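Local coordinates for BH2414 protein (Bacillus halodurans, PDB 3ON1) that is of unknown function but belongs to the ribosomal protein L7Ae/L30e/S12e/Gadd45 family, and so probably binds RNA, at residues A[67-72]-A[80-85]; A[29-34]-A[57-62]; A[84-87]-A[91-94]. One frame throughout, in Å; residues are numbered along the deposited sequence. Where two conformers were deposited one is given.

Contact 1: residues A[67-72]-A[80-85]; sequences GNRQML and ERVVIG
The first turn of helix 69-75 packs against the run of chain that leads into strand 83-86, and R69 meets it with both backbone and side chain. Its carbonyl O accepts from R81 N at 3.1 Å, the donor tilted 25° from the carbonyl plane, while R81 O faces R69 CA in a CA-H...O contact. The side chain starts between its own backbone N and carbonyl carbon (chi1 67°) and bends again at chi3, which lays the guanidinium alongside V82. In the conformer described, V82 CG1 sits over one face of the group, offset toward the rim, 3.4 Å from R69 CZ. In the alpha-beta-alpha sandwich of the L7Ae/L30e family this joins helix 69-75 to inner strand 83-86, and N68 starts the helix as its N-cap: N68 OD1 accepts from the backbone N of M71, a selenomethionine, at 2.7 Å. D43 takes a hydrogen bond from R69 N.

E80 stretches beside Q70, and Q70 NE2 donates to E80 OE2 at 3.0 Å, meeting it from above the carboxylate plane. The other carboxylate oxygen reaches R69 through a water that accepts from R69 NH1 and donates to E80 OE1, with the guanidinium and carboxylate planes 89° apart. Inward, the contact turns apolar: L72 CB approaches I84 CD1 at 4.2 Å, and L72 also touches W6 and L10 of helix 5-15.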
loop_
_atom_site.group_PDB
_atom_site.type_symbol
_atom_site.label_atom_id
_atom_site.label_comp_id
_atom_site.label_asym_id
_atom_site.label_seq_id
_atom_site.Cartn_x
_atom_site.Cartn_y
_atom_site.Cartn_z
ATOM N N GLY A 67 -5.490 6.443 6.200
ATOM C CA GLY A 67 -5.866 5.646 7.368
ATOM C C GLY A 67 -4.908 5.736 8.532
ATOM O O GLY A 67 -4.327 6.778 8.790
ATOM N N ASN A 68 -4.783 4.637 9.259
ATOM C CA ASN A 68 -3.780 4.498 10.300
ATOM C C ASN A 68 -3.335 3.041 10.293
ATOM O O ASN A 68 -3.904 2.226 9.556
ATOM C CB ASN A 68 -4.323 4.943 11.663
ATOM C CG ASN A 68 -5.511 4.129 12.114
ATOM O OD1 ASN A 68 -5.522 2.910 11.976
ATOM N ND2 ASN A 68 -6.520 4.797 12.665
ATOM N N ARG A 69 -2.325 2.705 11.089
ATOM C CA ARG A 69 -1.756 1.360 11.019
ATOM C C ARG A 69 -2.706 0.276 11.542
ATOM O O ARG A 69 -2.629 -0.872 11.109
ATOM C CB ARG A 69 -0.375 1.291 11.678
ATOM C CG ARG A 69 -0.353 1.503 13.185
ATOM C CD ARG A 69 1.079 1.486 13.699
ATOM N NE ARG A 69 1.827 2.634 13.193
ATOM C CZ ARG A 69 3.136 2.820 13.346
ATOM N NH1 ARG A 69 3.884 1.918 13.973
ATOM N NH2 ARG A 69 3.701 3.904 12.843
ATOM N N GLN A 70 -3.612 0.662 12.437
ATOM C CA GLN A 70 -4.627 -0.253 12.963
ATOM C C GLN A 70 -5.644 -0.641 11.889
ATOM O O GLN A 70 -5.879 -1.835 11.664
ATOM C CB GLN A 70 -5.319 0.359 14.196
ATOM C CG GLN A 70 -4.414 0.493 15.424
ATOM C CD GLN A 70 -3.465 1.679 15.359
ATOM O OE1 GLN A 70 -3.740 2.686 14.696
ATOM N NE2 GLN A 70 -2.339 1.567 16.053
HETATM N N MSE A 71 -6.227 0.359 11.230
HETATM C CA MSE A 71 -7.177 0.141 10.135
HETATM C C MSE A 71 -6.567 -0.679 8.997
HETATM O O MSE A 71 -7.218 -1.566 8.452
HETATM C CB MSE A 71 -7.657 1.476 9.564
HETATM C CG MSE A 71 -8.477 2.341 10.497
HETATM SE SE MSE A 71 -8.525 4.174 9.806
HETATM C CE MSE A 71 -8.971 3.731 7.967
ATOM N N LEU A 72 -5.323 -0.368 8.636
ATOM C CA LEU A 72 -4.649 -1.077 7.535
ATOM C C LEU A 72 -4.368 -2.531 7.884
ATOM O O LEU A 72 -4.647 -3.435 7.097
ATOM C CB LEU A 72 -3.354 -0.364 7.140
ATOM C CG LEU A 72 -3.480 0.937 6.354
ATOM C CD1 LEU A 72 -2.092 1.403 5.943
ATOM C CD2 LEU A 72 -4.372 0.750 5.129
ATOM N N GLU A 80 -1.313 -4.591 12.874
ATOM C CA GLU A 80 -0.925 -3.265 12.390
ATOM C C GLU A 80 0.023 -3.346 11.202
ATOM O O GLU A 80 0.979 -4.128 11.219
ATOM C CB GLU A 80 -0.246 -2.473 13.506
ATOM C CG GLU A 80 -1.137 -2.220 14.706
ATOM C CD GLU A 80 -0.437 -1.474 15.816
ATOM O OE1 GLU A 80 0.806 -1.325 15.751
ATOM O OE2 GLU A 80 -1.132 -1.051 16.766
ATOM N N ARG A 81 -0.228 -2.521 10.182
ATOM C CA ARG A 81 0.685 -2.411 9.042
ATOM C C ARG A 81 0.890 -0.953 8.662
ATOM O O ARG A 81 -0.047 -0.157 8.724
ATOM C CB ARG A 81 0.171 -3.208 7.832
ATOM C CG ARG A 81 0.290 -4.732 7.960
ATOM C CD ARG A 81 1.733 -5.169 8.131
ATOM N NE ARG A 81 1.864 -6.626 8.119
ATOM C CZ ARG A 81 1.777 -7.399 9.197
ATOM N NH1 ARG A 81 1.558 -6.866 10.391
ATOM N NH2 ARG A 81 1.914 -8.712 9.079
ATOM N N VAL A 82 2.117 -0.576 8.299
ATOM C CA VAL A 82 2.381 0.805 7.863
ATOM C C VAL A 82 2.658 0.945 6.366
ATOM O O VAL A 82 2.307 1.961 5.764
ATOM C CB VAL A 82 3.515 1.501 8.667
ATOM C CG1 VAL A 82 3.002 1.948 10.022
ATOM C CG2 VAL A 82 4.714 0.589 8.817
ATOM N N VAL A 83 3.293 -0.057 5.767
ATOM C CA VAL A 83 3.632 0.028 4.342
ATOM C C VAL A 83 3.075 -1.185 3.620
ATOM O O VAL A 83 3.418 -2.317 3.950
ATOM C CB VAL A 83 5.166 0.091 4.110
ATOM C CG1 VAL A 83 5.472 0.231 2.617
ATOM C CG2 VAL A 83 5.804 1.219 4.905
ATOM N N ILE A 84 2.218 -0.931 2.634
ATOM C CA ILE A 84 1.624 -1.986 1.826
ATOM C C ILE A 84 1.938 -1.744 0.358
ATOM O O ILE A 84 1.759 -0.635 -0.150
ATOM C CB ILE A 84 0.090 -2.065 2.026
ATOM C CG1 ILE A 84 -0.229 -2.386 3.490
ATOM C CG2 ILE A 84 -0.540 -3.091 1.061
ATOM C CD1 ILE A 84 -1.710 -2.319 3.848
ATOM N N GLY A 85 2.412 -2.789 -0.310
ATOM C CA GLY A 85 2.605 -2.760 -1.762
ATOM C C GLY A 85 1.619 -3.680 -2.459
ATOM O O GLY A 85 1.440 -4.834 -2.057
HETATM O O HOH W 1 3.270 -0.295 15.648
#

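Contact 2: residues A[29-34]-A[57-62]; sequences AVQNGQ and GSYQIP
Two helix ends meet here through an aromatic ring that lies against backbone atoms as well as side chains: the ring of Y59 has the carbonyl oxygen V30 O over one face, 4.1 Å above its plane and offset toward the rim, and Q31 CA 3.7 Å from Y59 CZ. The ring reaches across from the last turn of helix 46-59 to the C-terminal turn of helix 23-31. Its inner part rests on V30, where CG1, anti to the backbone N (chi1 165°), is carried to within 3.8 Å of Y59 CD2. The same methyl also approaches I61, roughly at right angles to its approach to the ring, with V30 CG1 and I61 CG1 4.4 Å apart, so one branch of a buried valine serves both partners. At the outer end Q31 crosses the phenol with its aliphatic portion: Q31 CG lies 3.5 Å from Y59 OH, and CB is close behind.

Both helices finish with Schellman motifs. In the first, G33 at positive phi is the C-prime residue, with Q34 N bonded to A29 O and G33 N to V30 O. That second bond engages the very carbonyl that faces the tyrosine. In the second, Q60 takes the positive phi and turns the chain toward I61 and strand 63-66. V30 also meets C56 of helix 46-59 and V38 of strand 37-41, which ties this edge to the layer between the two helices and the sheet.

With no polar bond between the two segments, the chemistry is that of shape: it is consistent with association of the helix ends through van der Waals contact, V30 being buried while the Y59 ring and Q31 remain at the surface.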
loop_
_atom_site.group_PDB
_atom_site.type_symbol
_atom_site.label_atom_id
_atom_site.label_comp_id
_atom_site.label_asym_id
_atom_site.label_seq_id
_atom_site.Cartn_x
_atom_site.Cartn_y
_atom_site.Cartn_z
ATOM N N ALA A 29 10.426 -4.694 -3.900
ATOM C CA ALA A 29 9.423 -5.095 -4.886
ATOM C C ALA A 29 9.149 -4.008 -5.919
ATOM O O ALA A 29 8.971 -4.310 -7.095
ATOM C CB ALA A 29 8.135 -5.532 -4.202
ATOM N N VAL A 30 9.125 -2.749 -5.476
ATOM C CA VAL A 30 9.001 -1.602 -6.383
ATOM C C VAL A 30 10.160 -1.611 -7.383
ATOM O O VAL A 30 9.960 -1.473 -8.594
ATOM C CB VAL A 30 8.942 -0.259 -5.603
ATOM C CG1 VAL A 30 9.192 0.935 -6.522
ATOM C CG2 VAL A 30 7.588 -0.100 -4.908
ATOM N N GLN A 31 11.369 -1.811 -6.869
ATOM C CA GLN A 31 12.562 -1.816 -7.716
ATOM C C GLN A 31 12.564 -2.976 -8.710
ATOM O O GLN A 31 13.130 -2.860 -9.802
ATOM C CB GLN A 31 13.825 -1.840 -6.865
ATOM C CG GLN A 31 14.033 -0.580 -6.059
ATOM C CD GLN A 31 15.082 -0.741 -4.980
ATOM O OE1 GLN A 31 15.389 -1.857 -4.553
ATOM N NE2 GLN A 31 15.623 0.377 -4.521
ATOM N N ASN A 32 11.915 -4.079 -8.337
ATOM C CA ASN A 32 11.790 -5.251 -9.209
ATOM C C ASN A 32 10.582 -5.225 -10.139
ATOM O O ASN A 32 10.306 -6.205 -10.834
ATOM C CB ASN A 32 11.777 -6.528 -8.374
ATOM C CG ASN A 32 13.168 -7.033 -8.069
ATOM O OD1 ASN A 32 14.005 -7.169 -8.966
ATOM N ND2 ASN A 32 13.421 -7.331 -6.801
ATOM N N GLY A 33 9.866 -4.103 -10.147
ATOM C CA GLY A 33 8.684 -3.930 -10.989
ATOM C C GLY A 33 7.507 -4.826 -10.638
ATOM O O GLY A 33 6.676 -5.132 -11.505
ATOM N N GLN A 34 7.431 -5.223 -9.369
ATOM C CA GLN A 34 6.409 -6.149 -8.887
ATOM C C GLN A 34 5.238 -5.455 -8.198
ATOM O O GLN A 34 4.251 -6.105 -7.860
ATOM C CB GLN A 34 7.034 -7.159 -7.923
ATOM C CG GLN A 34 8.152 -7.978 -8.537
ATOM C CD GLN A 34 8.862 -8.850 -7.523
ATOM O OE1 GLN A 34 8.987 -8.491 -6.353
ATOM N NE2 GLN A 34 9.334 -10.007 -7.970
ATOM N N GLY A 57 8.353 7.833 -6.529
ATOM C CA GLY A 57 8.449 8.976 -7.444
ATOM C C GLY A 57 9.350 8.681 -8.632
ATOM O O GLY A 57 8.981 8.942 -9.781
ATOM N N SER A 58 10.527 8.122 -8.348
ATOM C CA SER A 58 11.491 7.737 -9.382
ATOM C C SER A 58 10.937 6.692 -10.345
ATOM O O SER A 58 11.159 6.779 -11.549
ATOM C CB SER A 58 12.777 7.220 -8.742
ATOM O OG SER A 58 13.382 8.229 -7.954
ATOM N N TYR A 59 10.207 5.715 -9.810
ATOM C CA TYR A 59 9.630 4.642 -10.615
ATOM C C TYR A 59 8.241 4.981 -11.176
ATOM O O TYR A 59 7.665 4.191 -11.933
ATOM C CB TYR A 59 9.582 3.333 -9.811
ATOM C CG TYR A 59 10.928 2.669 -9.637
ATOM C CD1 TYR A 59 11.433 1.817 -10.619
ATOM C CD2 TYR A 59 11.708 2.899 -8.502
ATOM C CE1 TYR A 59 12.670 1.195 -10.470
ATOM C CE2 TYR A 59 12.953 2.279 -8.344
ATOM C CZ TYR A 59 13.425 1.435 -9.338
ATOM O OH TYR A 59 14.652 0.825 -9.208
ATOM N N GLN A 60 7.722 6.156 -10.813
ATOM C CA GLN A 60 6.374 6.609 -11.195
ATOM C C GLN A 60 5.288 5.623 -10.761
ATOM O O GLN A 60 4.383 5.272 -11.527
ATOM C CB GLN A 60 6.291 6.965 -12.691
ATOM C CG GLN A 60 7.059 8.238 -13.028
ATOM C CD GLN A 60 7.040 8.604 -14.506
ATOM O OE1 GLN A 60 6.878 7.748 -15.383
ATOM N NE2 GLN A 60 7.229 9.888 -14.788
ATOM N N ILE A 61 5.413 5.180 -9.515
ATOM C CA ILE A 61 4.419 4.331 -8.874
ATOM C C ILE A 61 3.609 5.211 -7.921
ATOM O O ILE A 61 4.188 5.912 -7.083
ATOM C CB ILE A 61 5.092 3.162 -8.105
ATOM C CG1 ILE A 61 5.894 2.263 -9.058
ATOM C CG2 ILE A 61 4.066 2.341 -7.330
ATOM C CD1 ILE A 61 5.087 1.655 -10.199
ATOM N N PRO A 62 2.269 5.196 -8.051
ATOM C CA PRO A 62 1.458 6.003 -7.142
ATOM C C PRO A 62 1.635 5.585 -5.683
ATOM O O PRO A 62 1.800 4.393 -5.385
ATOM C CB PRO A 62 0.023 5.743 -7.616
ATOM C CG PRO A 62 0.094 4.477 -8.382
ATOM C CD PRO A 62 1.438 4.501 -9.046
#

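Contact 3: residues A[84-87]-A[91-94]; sequences IGVK and FSRK
Strand 83-86 and helix 89-100 come nearest at V86 and S92, whose CA atoms are 6.0 Å apart across a short turn in the chain. V86 turns its side chain toward the helix, and CG1, anti to the backbone N at chi1 -175°, does most of the touching. This methyl touches two consecutive helix residues: S92 OG is 3.3 Å from V86 CG1, and F91 CB is 3.8 Å from the same carbon. V86 CB is likewise 3.3 Å from S92 OG, so the hydroxyl oxygen sits against the branch point of the valine as well as its methyl.

The arrangement is a beta-alpha unit of the alpha-beta-alpha sandwich, in which the C-terminal helix packs back on the sheet right after its strand. Within that turn D88 faces the helix start: D88 OD2 accepts from F91 N. The S92 hydroxyl, though pressed on by valine carbons, is a buried polar group with partners, being hydrogen-bonded to T36 OG1 and to D88 O. Its torsion, with OG beside the backbone N (chi1 -69°), aims the oxygen at the strand.

F91 takes part through its CB, the side chains of V86 and F91 crossing at about a right angle. Its ring leads away from the strand to L9 and A13 of helix 5-15, while V86 also touches L19 of the edge strand 19-21.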
loop_
_atom_site.group_PDB
_atom_site.type_symbol
_atom_site.label_atom_id
_atom_site.label_comp_id
_atom_site.label_asym_id
_atom_site.label_seq_id
_atom_site.Cartn_x
_atom_site.Cartn_y
_atom_site.Cartn_z
ATOM N N ILE A 84 2.218 -0.931 2.634
ATOM C CA ILE A 84 1.624 -1.986 1.826
ATOM C C ILE A 84 1.938 -1.744 0.358
ATOM O O ILE A 84 1.759 -0.635 -0.150
ATOM C CB ILE A 84 0.090 -2.065 2.026
ATOM C CG1 ILE A 84 -0.229 -2.386 3.490
ATOM C CG2 ILE A 84 -0.540 -3.091 1.061
ATOM C CD1 ILE A 84 -1.710 -2.319 3.848
ATOM N N GLY A 85 2.412 -2.789 -0.310
ATOM C CA GLY A 85 2.605 -2.760 -1.762
ATOM C C GLY A 85 1.619 -3.680 -2.459
ATOM O O GLY A 85 1.440 -4.834 -2.057
ATOM N N VAL A 86 0.976 -3.172 -3.505
ATOM C CA VAL A 86 -0.030 -3.939 -4.238
ATOM C C VAL A 86 0.580 -4.537 -5.512
ATOM O O VAL A 86 1.127 -3.812 -6.354
ATOM C CB VAL A 86 -1.271 -3.065 -4.551
ATOM C CG1 VAL A 86 -2.373 -3.898 -5.210
ATOM C CG2 VAL A 86 -1.786 -2.415 -3.279
ATOM N N LYS A 87 0.468 -5.857 -5.646
ATOM C CA LYS A 87 1.162 -6.610 -6.699
ATOM C C LYS A 87 0.322 -6.844 -7.942
ATOM O O LYS A 87 0.822 -7.371 -8.948
ATOM C CB LYS A 87 1.648 -7.964 -6.170
ATOM C CG LYS A 87 2.622 -7.875 -5.005
ATOM C CD LYS A 87 3.375 -9.176 -4.783
ATOM C CE LYS A 87 2.448 -10.316 -4.434
ATOM N NZ LYS A 87 3.214 -11.486 -3.925
ATOM N N PHE A 91 -6.093 -4.345 -9.026
ATOM C CA PHE A 91 -6.316 -3.884 -7.657
ATOM C C PHE A 91 -5.697 -2.496 -7.433
ATOM O O PHE A 91 -6.308 -1.629 -6.806
ATOM C CB PHE A 91 -5.745 -4.891 -6.652
ATOM C CG PHE A 91 -6.709 -5.980 -6.260
ATOM C CD1 PHE A 91 -7.669 -5.748 -5.282
ATOM C CD2 PHE A 91 -6.643 -7.239 -6.848
ATOM C CE1 PHE A 91 -8.558 -6.741 -4.902
ATOM C CE2 PHE A 91 -7.534 -8.254 -6.468
ATOM C CZ PHE A 91 -8.492 -7.998 -5.493
ATOM N N SER A 92 -4.485 -2.291 -7.943
ATOM C CA SER A 92 -3.809 -1.005 -7.780
ATOM C C SER A 92 -4.636 0.143 -8.354
ATOM O O SER A 92 -4.802 1.173 -7.701
ATOM C CB SER A 92 -2.413 -1.034 -8.403
ATOM O OG SER A 92 -1.561 -1.887 -7.667
ATOM N N ARG A 93 -5.141 -0.043 -9.575
ATOM C CA ARG A 93 -5.947 0.978 -10.249
ATOM C C ARG A 93 -7.183 1.305 -9.424
ATOM O O ARG A 93 -7.441 2.470 -9.109
ATOM C CB ARG A 93 -6.350 0.524 -11.658
ATOM C CG ARG A 93 -5.291 0.773 -12.720
ATOM C CD ARG A 93 -5.860 0.676 -14.134
ATOM N NE ARG A 93 -6.496 -0.613 -14.369
ATOM C CZ ARG A 93 -5.853 -1.694 -14.793
ATOM N NH1 ARG A 93 -4.551 -1.636 -15.041
ATOM N NH2 ARG A 93 -6.510 -2.827 -14.976
ATOM N N LYS A 94 -7.919 0.262 -9.043
ATOM C CA LYS A 94 -9.179 0.423 -8.329
ATOM C C LYS A 94 -8.995 1.022 -6.929
ATOM O O LYS A 94 -9.753 1.913 -6.528
ATOM C CB LYS A 94 -9.936 -0.907 -8.276
ATOM C CG LYS A 94 -11.369 -0.805 -7.746
ATOM C CD LYS A 94 -12.220 0.086 -8.620
ATOM C CE LYS A 94 -13.691 -0.250 -8.483
ATOM N NZ LYS A 94 -14.459 0.494 -9.499
#

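The three contacts illustrate how a small alpha-beta-alpha sandwich is assembled around one four-stranded sheet. Contact 2 comes first along the chain and joins the ends of helices 23-31 and 46-59; contact 1 follows and runs directly into contact 3, the two sharing I84 and G85 on strand 83-86. The centres of contacts 1 and 2 are 19 Å apart, on opposite sides of the chain's centre. Contact 3 lies about 14 Å from the centre of contact 1 and 12 Å from that of contact 2, touching the latter where Q34 O packs on K87 CB. The inner strand 83-86 thus meets helices 69-75 and 89-100 at its two ends, on opposite sides of the centre.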